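Local coordinates for Trypsin/chymotrypsin inhibitor (Alocasia macrorrhizos, PDB 5YCZ), which inhibits the serine proteases trypsin and alpha-chymotrypsin as a plant Kunitz-type inhibitor, at residues L12-L17 / F58-A63; T21-P26 / T175-K180; G37-N42 / C84-V89; L41-A46 / V164-N169; S114-R119 / I133-C138. All blocks are in the same frame, centred on the assembly; numbering follows the deposited sequence.

Interaction 1 (L12-L17 / F58-A63); sequences LQRGQL and FFPENA
Just ahead of strand 18-22 in this beta-trefoil, the loop carrying Arg14 and Gly15 lies against the last residues of strand 55-60, where Phe58, Phe59 and Pro60 receive it. One routine backbone bond joins the two segments: Gly15 N donates to Phe58 O over 3.2 Å. Gly15 has a positive phi of 86°, a conformation that favours glycine, and its CA sits 4.1 Å from Phe59 CE2, oblique to that ring. Arg14 carries most of the rest. Its CG stands opposite the backbone N (chi1 159°), the chain then bends at chi3, and this brings the rim of one guanidinium face over Pro60 CD, 3.4 Å from Arg14 CZ, the two side chains crossing at a slant; Ala63 O lies over the opposite face. NH1 meets the edge of the Phe59 ring, with 4.3 Å from Arg14 NH1 to Phe59 CD2. NH2 makes a weak hydrogen bond to Pro60 O, 2.8 Å long but bent to 128°. Asn62 O is close to the same nitrogen, although the angle is too poor for a bond, and the stronger hold on NH2 is its hydrogen bond to Asp65 O. At the other end of the loop, Leu12 CD2 touches Phe58 CE2 at 4.3 Å. The Phe58 ring touches Ile76 of strand 74-77 and meets Phe178 of strand 176-180 nearly at right angles, whereas Phe59 packs on Met77 of strand 74-77 and on Pro81 of the second subunit.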
# COMPACT_ATOMS: atom_id res chain seq x y z
N LEU A 12 9.48 -15.40 4.05
CA LEU A 12 8.78 -14.12 3.98
C LEU A 12 8.48 -13.83 2.53
O LEU A 12 9.35 -13.36 1.78
CB LEU A 12 9.62 -13.00 4.60
CG LEU A 12 9.09 -12.41 5.91
CD1 LEU A 12 8.92 -13.53 6.93
CD2 LEU A 12 10.00 -11.32 6.46
N GLN A 13 7.26 -14.10 2.11
CA GLN A 13 6.94 -13.91 0.71
C GLN A 13 6.89 -12.43 0.38
O GLN A 13 6.54 -11.60 1.22
CB GLN A 13 5.60 -14.58 0.38
CG GLN A 13 5.42 -14.90 -1.09
CD GLN A 13 5.49 -16.39 -1.38
OE1 GLN A 13 5.15 -17.22 -0.52
NE2 GLN A 13 5.91 -16.75 -2.59
N ARG A 14 7.30 -12.09 -0.83
CA ARG A 14 7.22 -10.70 -1.26
C ARG A 14 5.76 -10.31 -1.45
O ARG A 14 4.99 -11.02 -2.10
CB ARG A 14 8.00 -10.51 -2.56
CG ARG A 14 7.57 -9.28 -3.33
CD ARG A 14 8.10 -9.30 -4.75
NE ARG A 14 9.55 -9.23 -4.77
CZ ARG A 14 10.24 -8.13 -5.09
NH1 ARG A 14 9.61 -7.00 -5.41
NH2 ARG A 14 11.57 -8.17 -5.08
N GLY A 15 5.38 -9.18 -0.85
CA GLY A 15 4.07 -8.61 -1.03
C GLY A 15 2.99 -9.15 -0.11
O GLY A 15 1.98 -8.48 0.07
N GLN A 16 3.17 -10.34 0.46
CA GLN A 16 2.16 -10.84 1.38
C GLN A 16 2.17 -10.04 2.68
O GLN A 16 3.12 -9.33 3.00
CB GLN A 16 2.37 -12.33 1.67
CG GLN A 16 2.55 -13.19 0.43
CD GLN A 16 1.38 -13.15 -0.52
OE1 GLN A 16 0.27 -13.55 -0.17
NE2 GLN A 16 1.62 -12.66 -1.73
N LEU A 17 1.08 -10.17 3.45
CA LEU A 17 0.86 -9.34 4.63
C LEU A 17 1.37 -10.03 5.87
O LEU A 17 1.01 -11.18 6.13
CB LEU A 17 -0.62 -9.03 4.82
CG LEU A 17 -1.44 -8.45 3.68
CD1 LEU A 17 -2.72 -7.85 4.26
CD2 LEU A 17 -0.64 -7.42 2.93
N PHE A 58 6.65 -6.45 2.45
CA PHE A 58 8.05 -6.19 2.15
C PHE A 58 8.37 -6.44 0.68
O PHE A 58 7.80 -7.34 0.05
CB PHE A 58 8.96 -7.04 2.99
CG PHE A 58 8.62 -7.00 4.43
CD1 PHE A 58 9.17 -6.04 5.26
CD2 PHE A 58 7.71 -7.91 4.97
CE1 PHE A 58 8.84 -5.99 6.60
CE2 PHE A 58 7.38 -7.88 6.30
CZ PHE A 58 7.94 -6.91 7.12
N PHE A 59 9.31 -5.66 0.16
CA PHE A 59 9.61 -5.63 -1.26
C PHE A 59 11.12 -5.59 -1.43
O PHE A 59 11.73 -4.51 -1.36
CB PHE A 59 8.94 -4.43 -1.94
CG PHE A 59 7.45 -4.47 -1.84
CD1 PHE A 59 6.81 -3.97 -0.73
CD2 PHE A 59 6.70 -5.05 -2.86
CE1 PHE A 59 5.41 -4.03 -0.63
CE2 PHE A 59 5.31 -5.12 -2.78
CZ PHE A 59 4.66 -4.60 -1.67
N PRO A 60 11.76 -6.74 -1.62
CA PRO A 60 13.21 -6.75 -1.79
C PRO A 60 13.59 -5.90 -2.99
O PRO A 60 12.93 -5.93 -4.03
CB PRO A 60 13.53 -8.23 -2.03
CG PRO A 60 12.34 -8.96 -1.57
CD PRO A 60 11.19 -8.08 -1.82
N GLU A 61 14.65 -5.11 -2.83
CA GLU A 61 15.10 -4.28 -3.95
C GLU A 61 15.55 -5.13 -5.13
O GLU A 61 15.54 -4.63 -6.26
CB GLU A 61 16.22 -3.36 -3.52
CG GLU A 61 15.76 -2.06 -2.89
CD GLU A 61 16.79 -0.95 -3.02
OE1 GLU A 61 16.48 0.07 -3.68
OE2 GLU A 61 17.90 -1.08 -2.45
N ASN A 62 15.94 -6.38 -4.89
CA ASN A 62 16.34 -7.31 -5.95
C ASN A 62 15.10 -8.00 -6.49
O ASN A 62 14.41 -8.71 -5.75
CB ASN A 62 17.34 -8.34 -5.43
CG ASN A 62 18.08 -9.06 -6.56
OD1 ASN A 62 17.48 -9.48 -7.55
ND2 ASN A 62 19.40 -9.17 -6.42
N ALA A 63 14.86 -7.85 -7.80
CA ALA A 63 13.55 -8.21 -8.36
C ALA A 63 13.32 -9.71 -8.46
O ALA A 63 12.17 -10.16 -8.48
CB ALA A 63 13.40 -7.55 -9.73

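Interaction 2 (T21-P26 / T175-K180); sequences TSVMRP and TIRFVK
Thr21 and Arg177 face each other as an antiparallel hydrogen-bonded pair. Arg177 N gives a sound bond to Thr21 O at 3.0 Å, 158° at the hydrogen, whereas the return bond from Thr21 N to Arg177 O, also 3.0 Å, is bent and weak. The threonine hydroxyl adds a third link: Thr21 OG1 donates to Arg177 O over 3.3 Å, coming from well above the carbonyl plane. With OG1 between the backbone N and the carbonyl carbon (chi1 76°), the methyl CG2 is left to meet Val179 CG2 at 3.5 Å, the two side chains crossing at about a right angle. Beyond the strand end, Val23 N still reaches Thr175 O, 3.1 Å away, so the pairing runs one step past Ser22 and Ile176. Val23 CG2 then lies 3.7 Å from Arg177 CG, near the rim of one face of the guanidinium. Further out, Asp130 takes Arg177 NH1 in a salt bridge and Pro128 packs on the arginine. A backbone bond between Tyr19 and Val179 continues the pairing of strand 18-22 with the C-terminal strand 176-180; Ile176 is bonded separately, to Tyr131 of strand 131-135. Arg177 O accepts two donors from one residue, one of them weakly; the join therefore rests chiefly on the bonds to Thr21 O and Thr175 O, with methyl packing beside them.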
# COMPACT_ATOMS: atom_id res chain seq x y z
N THR A 21 4.96 -8.25 15.21
CA THR A 21 4.71 -8.41 16.64
C THR A 21 5.97 -8.12 17.44
O THR A 21 7.08 -8.50 17.06
CB THR A 21 4.24 -9.83 16.95
OG1 THR A 21 5.35 -10.75 16.90
CG2 THR A 21 3.20 -10.24 15.94
N SER A 22 5.78 -7.49 18.57
CA SER A 22 6.92 -7.13 19.40
C SER A 22 7.42 -8.36 20.17
O SER A 22 6.65 -9.02 20.86
CB SER A 22 6.52 -5.99 20.33
OG SER A 22 7.21 -6.09 21.55
N VAL A 23 8.71 -8.67 20.02
CA VAL A 23 9.32 -9.72 20.83
C VAL A 23 9.16 -9.41 22.32
O VAL A 23 8.53 -10.17 23.06
CB VAL A 23 10.80 -9.90 20.45
CG1 VAL A 23 11.48 -10.77 21.47
CG2 VAL A 23 10.90 -10.51 19.08
N MET A 24 9.74 -8.30 22.78
CA MET A 24 9.58 -7.84 24.15
C MET A 24 8.10 -7.75 24.54
O MET A 24 7.50 -6.68 24.47
CB MET A 24 10.25 -6.48 24.33
CG MET A 24 10.46 -6.06 25.76
SD MET A 24 11.92 -6.84 26.46
CE MET A 24 13.02 -6.92 25.03
N ARG A 25 7.50 -8.86 24.94
CA ARG A 25 6.04 -8.84 24.89
C ARG A 25 5.44 -8.50 26.25
O ARG A 25 4.84 -9.38 26.91
CB ARG A 25 5.48 -10.18 24.35
CG ARG A 25 4.18 -9.98 23.49
CD ARG A 25 3.13 -9.17 24.27
NE ARG A 25 1.99 -8.61 23.54
CZ ARG A 25 1.24 -7.61 24.02
NH1 ARG A 25 0.22 -7.12 23.31
NH2 ARG A 25 1.50 -7.07 25.20
N PRO A 26 5.68 -7.29 26.77
CA PRO A 26 4.53 -6.42 27.05
C PRO A 26 4.56 -5.27 26.05
O PRO A 26 5.02 -4.20 26.44
CB PRO A 26 4.76 -5.95 28.49
CG PRO A 26 6.25 -5.98 28.62
CD PRO A 26 6.80 -7.03 27.69
N THR A 175 13.30 -5.61 18.76
CA THR A 175 13.29 -6.91 18.12
C THR A 175 11.85 -7.36 17.90
O THR A 175 10.96 -7.07 18.70
CB THR A 175 14.04 -7.93 18.96
OG1 THR A 175 13.66 -7.77 20.34
CG2 THR A 175 15.52 -7.69 18.84
N ILE A 176 11.63 -8.07 16.79
CA ILE A 176 10.28 -8.38 16.34
C ILE A 176 10.24 -9.76 15.70
O ILE A 176 11.25 -10.29 15.23
CB ILE A 176 9.75 -7.33 15.34
CG1 ILE A 176 10.76 -7.11 14.23
CG2 ILE A 176 9.47 -6.01 16.04
CD1 ILE A 176 10.14 -7.09 12.89
N ARG A 177 9.04 -10.35 15.68
CA ARG A 177 8.72 -11.52 14.88
C ARG A 177 7.65 -11.14 13.87
O ARG A 177 6.90 -10.18 14.06
CB ARG A 177 8.19 -12.67 15.74
CG ARG A 177 8.94 -12.90 17.03
CD ARG A 177 8.34 -14.11 17.76
NE ARG A 177 8.62 -14.10 19.20
CZ ARG A 177 9.64 -14.75 19.76
NH1 ARG A 177 10.48 -15.46 19.02
NH2 ARG A 177 9.82 -14.68 21.08
N PHE A 178 7.55 -11.92 12.79
CA PHE A 178 6.55 -11.72 11.76
C PHE A 178 5.46 -12.79 11.84
O PHE A 178 5.76 -13.99 11.82
CB PHE A 178 7.21 -11.76 10.38
CG PHE A 178 8.33 -10.82 10.26
CD1 PHE A 178 8.11 -9.48 10.02
CD2 PHE A 178 9.63 -11.26 10.44
CE1 PHE A 178 9.16 -8.59 9.92
CE2 PHE A 178 10.69 -10.39 10.36
CZ PHE A 178 10.46 -9.05 10.09
N VAL A 179 4.21 -12.36 11.92
CA VAL A 179 3.06 -13.25 11.97
C VAL A 179 2.27 -13.05 10.69
O VAL A 179 1.79 -11.95 10.42
CB VAL A 179 2.19 -12.98 13.20
CG1 VAL A 179 0.89 -13.74 13.09
CG2 VAL A 179 2.93 -13.39 14.44
N LYS A 180 2.16 -14.10 9.89
CA LYS A 180 1.49 -13.95 8.61
C LYS A 180 0.01 -13.67 8.81
O LYS A 180 -0.59 -13.99 9.84
CB LYS A 180 1.69 -15.20 7.74
CG LYS A 180 1.40 -14.99 6.25
CD LYS A 180 2.01 -16.11 5.43
CE LYS A 180 1.29 -16.31 4.10
NZ LYS A 180 1.32 -15.13 3.17

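Interaction 3 (G37-N42 / C84-V89); sequences GSCPLN and CPQSTV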
# COMPACT_ATOMS: atom_id res chain seq x y z
N GLY A 37 -5.34 15.41 12.21
CA GLY A 37 -5.16 16.29 11.08
C GLY A 37 -3.72 16.61 10.74
O GLY A 37 -3.47 17.54 9.97
N SER A 38 -2.77 15.88 11.30
CA SER A 38 -1.37 16.10 10.97
C SER A 38 -0.99 15.16 9.83
O SER A 38 -1.41 14.00 9.81
CB SER A 38 -0.49 15.84 12.20
OG SER A 38 0.73 16.56 12.13
N CYS A 39 -0.20 15.67 8.88
CA CYS A 39 0.36 14.79 7.86
C CYS A 39 1.83 15.15 7.69
O CYS A 39 2.19 16.32 7.81
CB CYS A 39 -0.37 14.91 6.51
SG CYS A 39 -2.02 14.09 6.43
N PRO A 40 2.70 14.16 7.40
CA PRO A 40 2.37 12.75 7.16
C PRO A 40 2.30 11.93 8.44
O PRO A 40 2.74 12.41 9.49
CB PRO A 40 3.52 12.25 6.27
CG PRO A 40 4.56 13.33 6.28
CD PRO A 40 4.15 14.37 7.30
N LEU A 41 1.74 10.73 8.35
CA LEU A 41 1.82 9.77 9.44
C LEU A 41 3.25 9.28 9.59
O LEU A 41 4.00 9.21 8.61
CB LEU A 41 0.88 8.59 9.19
CG LEU A 41 -0.50 8.96 8.66
CD1 LEU A 41 -1.33 7.71 8.55
CD2 LEU A 41 -1.17 9.96 9.58
N ASN A 42 3.63 8.96 10.83
CA ASN A 42 4.88 8.30 11.15
C ASN A 42 4.62 6.86 11.57
O ASN A 42 3.53 6.50 12.00
CB ASN A 42 5.63 9.03 12.28
CG ASN A 42 5.87 10.46 11.98
OD1 ASN A 42 6.33 10.82 10.90
ND2 ASN A 42 5.55 11.32 12.93
N CYS A 84 -3.80 10.39 4.89
CA CYS A 84 -2.81 11.29 4.34
C CYS A 84 -2.44 10.85 2.93
O CYS A 84 -2.55 9.66 2.60
CB CYS A 84 -1.54 11.33 5.20
SG CYS A 84 -1.75 12.08 6.85
N PRO A 85 -2.03 11.78 2.08
CA PRO A 85 -1.83 11.47 0.66
C PRO A 85 -0.48 10.88 0.31
O PRO A 85 -0.31 10.40 -0.83
CB PRO A 85 -1.98 12.85 0.02
CG PRO A 85 -1.35 13.76 1.05
CD PRO A 85 -1.87 13.22 2.35
N GLN A 86 0.48 10.95 1.24
CA GLN A 86 1.81 10.38 1.05
C GLN A 86 1.72 8.86 0.99
O GLN A 86 0.84 8.25 1.60
CB GLN A 86 2.75 10.78 2.19
CG GLN A 86 2.94 12.28 2.33
CD GLN A 86 1.88 12.93 3.19
OE1 GLN A 86 1.21 12.28 4.00
NE2 GLN A 86 1.72 14.23 3.03
N SER A 87 2.65 8.25 0.26
CA SER A 87 2.73 6.80 0.26
C SER A 87 2.96 6.28 1.67
O SER A 87 3.54 6.96 2.51
CB SER A 87 3.83 6.31 -0.68
OG SER A 87 5.13 6.55 -0.17
N THR A 88 2.46 5.09 1.93
CA THR A 88 2.72 4.40 3.18
C THR A 88 4.03 3.60 3.14
O THR A 88 4.20 2.67 3.94
CB THR A 88 1.56 3.48 3.50
OG1 THR A 88 1.27 2.68 2.35
CG2 THR A 88 0.33 4.30 3.86
N VAL A 89 4.94 3.93 2.23
CA VAL A 89 6.27 3.35 2.19
C VAL A 89 7.13 4.01 3.26
O VAL A 89 7.20 5.23 3.34
CB VAL A 89 6.90 3.53 0.79
CG1 VAL A 89 8.36 3.21 0.83
CG2 VAL A 89 6.23 2.64 -0.22
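Cys39 and Cys84 are tied by a disulfide, SG to SG 2.1 Å, and this covalent link is the tight centre of the contact. Its chi3 of -93° is close to the relaxed right angle. Cys84 is buried. Leu41 closes on its sulfur with one methyl, CD2 to Cys84 SG 3.5 Å, and Ser38 O approaches the same sulfur. Gln86 belongs to the close part too: it bends at chi2 (86°) to bring its amide oxygen against the CA-CB side of Pro40, Gln86 OE1 to Pro40 CB 3.2 Å, the two side chains crossing at about a right angle. The peptide bond before Pro40 is cis. Cys39, by contrast, is exposed, and on that side Pro85 CD touches Cys39 SG only lightly, at 4.2 Å. The two segments share no hydrogen bond, so the sulfur bridge does the joining. It is one of the disulfides of the Kunitz (STI) inhibitor fold, a beta-trefoil, and links the loop between strands 30-33 and 42-45 to the one between strands 74-77 and 91-93. Leu41 also leans on Leu32 of strand 30-33 and Pro40 on Thr100 of strand 98-100, while Pro85 packs on Gly102 of the second subunit.

Interaction 4 (L41-A46 / V164-N169); sequences LNVAQA and VLLNIN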
# COMPACT_ATOMS: atom_id res chain seq x y z
N LEU A 41 1.74 10.73 8.35
CA LEU A 41 1.82 9.77 9.44
C LEU A 41 3.25 9.28 9.59
O LEU A 41 4.00 9.21 8.61
CB LEU A 41 0.88 8.59 9.19
CG LEU A 41 -0.50 8.96 8.66
CD1 LEU A 41 -1.33 7.71 8.55
CD2 LEU A 41 -1.17 9.96 9.58
N ASN A 42 3.63 8.96 10.83
CA ASN A 42 4.88 8.30 11.15
C ASN A 42 4.62 6.86 11.57
O ASN A 42 3.53 6.50 12.00
CB ASN A 42 5.63 9.03 12.28
CG ASN A 42 5.87 10.46 11.98
OD1 ASN A 42 6.33 10.82 10.90
ND2 ASN A 42 5.55 11.32 12.93
N VAL A 43 5.66 6.03 11.46
CA VAL A 43 5.58 4.67 11.96
C VAL A 43 5.68 4.69 13.48
O VAL A 43 6.59 5.31 14.05
CB VAL A 43 6.67 3.80 11.32
CG1 VAL A 43 6.52 2.33 11.73
CG2 VAL A 43 6.51 3.91 9.82
N ALA A 44 4.74 4.02 14.14
CA ALA A 44 4.62 4.06 15.60
C ALA A 44 4.28 2.68 16.12
O ALA A 44 3.71 1.85 15.41
CB ALA A 44 3.54 5.05 16.05
N GLN A 45 4.63 2.42 17.38
CA GLN A 45 4.20 1.21 18.05
C GLN A 45 2.81 1.42 18.64
O GLN A 45 2.60 2.34 19.44
CB GLN A 45 5.18 0.79 19.16
CG GLN A 45 4.65 -0.32 20.07
CD GLN A 45 5.67 -0.87 21.06
OE1 GLN A 45 6.00 -0.24 22.08
NE2 GLN A 45 6.15 -2.08 20.78
N ALA A 46 1.86 0.54 18.25
CA ALA A 46 0.50 0.48 18.80
C ALA A 46 0.51 0.43 20.33
O ALA A 46 1.55 0.12 20.92
CB ALA A 46 -0.23 -0.74 18.24
N VAL A 164 4.99 6.22 20.59
CA VAL A 164 6.28 5.55 20.54
C VAL A 164 6.67 5.42 19.07
O VAL A 164 5.93 4.84 18.27
CB VAL A 164 6.21 4.19 21.23
CG1 VAL A 164 7.46 3.41 20.97
CG2 VAL A 164 5.99 4.40 22.72
N LEU A 165 7.80 5.99 18.70
CA LEU A 165 8.23 5.99 17.31
C LEU A 165 9.44 5.07 17.18
O LEU A 165 9.85 4.43 18.16
CB LEU A 165 8.51 7.43 16.84
CG LEU A 165 7.31 8.42 16.84
CD1 LEU A 165 7.53 9.49 15.84
CD2 LEU A 165 5.99 7.76 16.49
N LEU A 166 9.98 4.98 15.97
CA LEU A 166 11.18 4.18 15.71
C LEU A 166 12.33 5.11 15.35
O LEU A 166 12.26 5.81 14.34
CB LEU A 166 10.96 3.19 14.57
CG LEU A 166 9.87 2.12 14.78
CD1 LEU A 166 9.74 1.28 13.51
CD2 LEU A 166 10.18 1.24 15.99
N ASN A 167 13.38 5.12 16.16
CA ASN A 167 14.59 5.87 15.85
C ASN A 167 15.76 4.90 15.73
O ASN A 167 15.59 3.69 15.81
CB ASN A 167 14.87 6.94 16.92
CG ASN A 167 15.23 6.35 18.29
OD1 ASN A 167 14.85 5.23 18.62
ND2 ASN A 167 15.91 7.14 19.10
N ILE A 168 16.95 5.45 15.52
CA ILE A 168 18.17 4.64 15.51
C ILE A 168 18.58 4.38 16.95
O ILE A 168 18.88 5.32 17.69
CB ILE A 168 19.31 5.33 14.75
CG1 ILE A 168 18.94 5.58 13.29
CG2 ILE A 168 20.59 4.49 14.87
CD1 ILE A 168 19.07 4.33 12.43
N ASN A 169 18.62 3.12 17.34
CA ASN A 169 19.11 2.78 18.67
C ASN A 169 19.89 1.47 18.58
O ASN A 169 19.31 0.39 18.54
CB ASN A 169 17.98 2.68 19.66
CG ASN A 169 18.47 2.43 21.05
OD1 ASN A 169 19.49 1.78 21.26
ND2 ASN A 169 17.74 2.97 22.02
O HOH W 1 8.95 6.35 13.65
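Leu165 of strand 164-168 meets three consecutive residues of strand 42-45: Asn42, Val43 and Ala44. Its CB starts 4.0 Å from Val43 O. From there CG lies opposite the carbonyl carbon (chi1 -63°), which swings the fork over the neighbouring strand. One branch, Leu165 CD2, touches Val43 O at 3.5 Å and Ala44 CB at 3.7 Å; the other, Leu165 CD1, comes to 4.0 Å from Asn42 ND2, against an amide whose oxygen is bonded to Thr100 OG1. Leu165 also rests on Phe98 of strand 98-100. The two strands are neighbours in the six-stranded antiparallel sheet of the beta-trefoil, but around this side chain they diverge, their directions 114° apart, and the backbone pairing is short. Gln45 N donates to Val164 O over 2.9 Å at 155°, the donor somewhat off the carbonyl plane, and Ala44 CA brings its hydrogen to the same oxygen. Beside this bond the side chains of Gln45 and Val164 lie side by side, pointing the same way, CB of Gln45 against CG1 of Val164, while the far end of the glutamine donates from NE2 to Gly28 O. Where the strands have parted, water 1 fills in: it lies 2.6 Å from Val43 O and accepts from Leu166 N at 2.9 Å. On that side Val43 CG1 packs against Leu166 CD1. With a single direct backbone hydrogen bond and one water between strands that splay so widely, the contact is largely apolar packing.

Interaction 5 (S114-R119 / I133-C138); sequences SRFAIR and IEVCPC
The Arg115 guanidinium meets Pro137 O at its edge and in its plane: Arg115 NH1 donates to that carbonyl over 3.1 Å at 158°, nearly along the C=O direction. The rest of the group is held from outside the two segments, NE by a salt bridge to Glu61, NH1 again by Gly110 O, and NH2 by Ala108 O and Ser106 O, which fixes the plane firmly. The Phe116 ring is approached obliquely by three partners: Glu134 O, the methyl Ile133 CG2, which is 3.7 Å from Phe116 CD2, and Val135 CG2, 4.2 Å from Phe116 CE2. Arg119 and Glu134 form a long salt bridge, Arg119 NH1 to Glu134 OE2 3.5 Å, with the guanidinium and carboxylate planes 77° apart, so the charges attract without the paired bonds of flat groups laid edge to edge. These side chains decorate the beta hairpin of strands 116-120 and 131-135. Ala117 and Glu134 are a hydrogen-bonded pair, with Ala117 N to Glu134 O at 3.0 Å and Glu134 N to Ala117 O at 2.7 Å; the pairs Phe116 with Val135 and Ile118 with Ile133, on either side of it, are non-hydrogen-bonded. Phe116, Ile118, Ile133 and Val135 point to one face of the sheet, where Ile76 of strand 74-77 touches both Phe116 and Ile133. The pairing runs on past the strands through Cys136 N to Arg115 O, 3.0 Å. Cys136 SG, 4.1 Å from Ala117 CB, is joined in a disulfide to Cys151, and Cys138 to Cys147.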
# COMPACT_ATOMS: atom_id res chain seq x y z
N SER A 114 14.55 5.19 1.91
CA SER A 114 13.52 4.18 2.07
C SER A 114 14.08 2.76 2.04
O SER A 114 13.30 1.80 2.01
CB SER A 114 12.44 4.35 0.99
OG SER A 114 12.98 4.75 -0.24
N ARG A 115 15.40 2.59 2.08
CA ARG A 115 16.00 1.27 2.01
C ARG A 115 16.25 0.73 3.42
O ARG A 115 17.02 1.31 4.19
CB ARG A 115 17.31 1.29 1.22
CG ARG A 115 17.12 1.32 -0.28
CD ARG A 115 18.29 2.06 -0.91
NE ARG A 115 18.25 1.97 -2.36
CZ ARG A 115 19.05 2.66 -3.17
NH1 ARG A 115 19.95 3.49 -2.68
NH2 ARG A 115 18.93 2.53 -4.49
N PHE A 116 15.60 -0.38 3.74
CA PHE A 116 15.79 -1.04 5.01
C PHE A 116 16.29 -2.46 4.75
O PHE A 116 16.13 -3.00 3.65
CB PHE A 116 14.49 -1.06 5.82
CG PHE A 116 13.96 0.31 6.13
CD1 PHE A 116 13.24 1.03 5.18
CD2 PHE A 116 14.19 0.89 7.36
CE1 PHE A 116 12.76 2.29 5.45
CE2 PHE A 116 13.71 2.16 7.65
CZ PHE A 116 12.99 2.86 6.70
N ALA A 117 16.93 -3.04 5.76
CA ALA A 117 17.28 -4.45 5.75
C ALA A 117 16.82 -5.08 7.06
O ALA A 117 16.66 -4.39 8.06
CB ALA A 117 18.78 -4.67 5.56
N ILE A 118 16.60 -6.39 7.03
CA ILE A 118 16.25 -7.17 8.21
C ILE A 118 17.37 -8.15 8.53
O ILE A 118 17.93 -8.79 7.64
CB ILE A 118 14.92 -7.92 8.02
CG1 ILE A 118 13.80 -6.93 7.70
CG2 ILE A 118 14.57 -8.72 9.28
CD1 ILE A 118 12.73 -7.51 6.80
N ARG A 119 17.65 -8.29 9.82
CA ARG A 119 18.72 -9.14 10.31
C ARG A 119 18.24 -9.87 11.55
O ARG A 119 17.36 -9.38 12.27
CB ARG A 119 19.98 -8.31 10.66
CG ARG A 119 20.64 -7.67 9.46
CD ARG A 119 22.12 -7.41 9.70
NE ARG A 119 22.92 -7.89 8.57
CZ ARG A 119 23.14 -7.20 7.46
NH1 ARG A 119 22.61 -5.97 7.33
NH2 ARG A 119 23.88 -7.72 6.49
N ILE A 133 15.26 -4.40 12.33
CA ILE A 133 15.29 -3.65 11.09
C ILE A 133 16.44 -2.66 11.14
O ILE A 133 16.64 -1.97 12.15
CB ILE A 133 13.97 -2.92 10.84
CG1 ILE A 133 12.84 -3.95 10.88
CG2 ILE A 133 14.04 -2.14 9.53
CD1 ILE A 133 11.60 -3.50 10.16
N GLU A 134 17.20 -2.60 10.06
CA GLU A 134 18.28 -1.66 9.96
C GLU A 134 17.94 -0.66 8.88
O GLU A 134 17.26 -1.00 7.91
CB GLU A 134 19.58 -2.36 9.62
CG GLU A 134 20.13 -3.13 10.81
CD GLU A 134 21.64 -3.18 10.79
OE1 GLU A 134 22.27 -2.17 11.23
OE2 GLU A 134 22.18 -4.21 10.33
N VAL A 135 18.38 0.58 9.08
CA VAL A 135 18.30 1.64 8.07
C VAL A 135 19.57 1.57 7.22
O VAL A 135 20.66 1.85 7.71
CB VAL A 135 18.17 3.01 8.75
CG1 VAL A 135 17.82 4.07 7.73
CG2 VAL A 135 17.15 2.93 9.87
N CYS A 136 19.44 1.19 5.95
CA CYS A 136 20.63 0.97 5.11
C CYS A 136 20.53 1.73 3.79
O CYS A 136 20.12 1.18 2.77
CB CYS A 136 20.85 -0.52 4.83
SG CYS A 136 21.24 -1.52 6.29
N PRO A 137 20.92 3.00 3.79
CA PRO A 137 20.75 3.82 2.58
C PRO A 137 21.38 3.23 1.34
O PRO A 137 20.96 3.57 0.23
CB PRO A 137 21.40 5.14 2.97
CG PRO A 137 21.19 5.22 4.42
CD PRO A 137 21.30 3.81 4.95
N CYS A 138 22.36 2.35 1.46
CA CYS A 138 23.03 1.80 0.29
C CYS A 138 22.48 0.42 -0.03
O CYS A 138 22.45 -0.46 0.85
CB CYS A 138 24.54 1.72 0.51
SG CYS A 138 25.31 3.33 0.56

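In the fold
Interactions 1 and 2 both reach one four-stranded sheet, at the neighbouring strands 55-60 and 18-22, and Phe58 CZ meets Phe178 CE1 at 3.5 Å between them. Interaction 1 also reaches interaction 5 through the salt bridge of Glu61 OE1 with Arg115 NE, 2.9 Å. Interactions 4 and 5 belong to the second, larger sheet and touch where Ile168 CD1 lies 3.5 Å from Val135 CG2. Interaction 3 runs directly into interaction 4, sharing Leu41 and Asn42, although their centres are 14 Å apart. The predicted reactive bond is Leu56-Ala57: Val43 of interaction 4 and Ile133 of interaction 5 are each about 6 Å from Leu56, side chain to side chain.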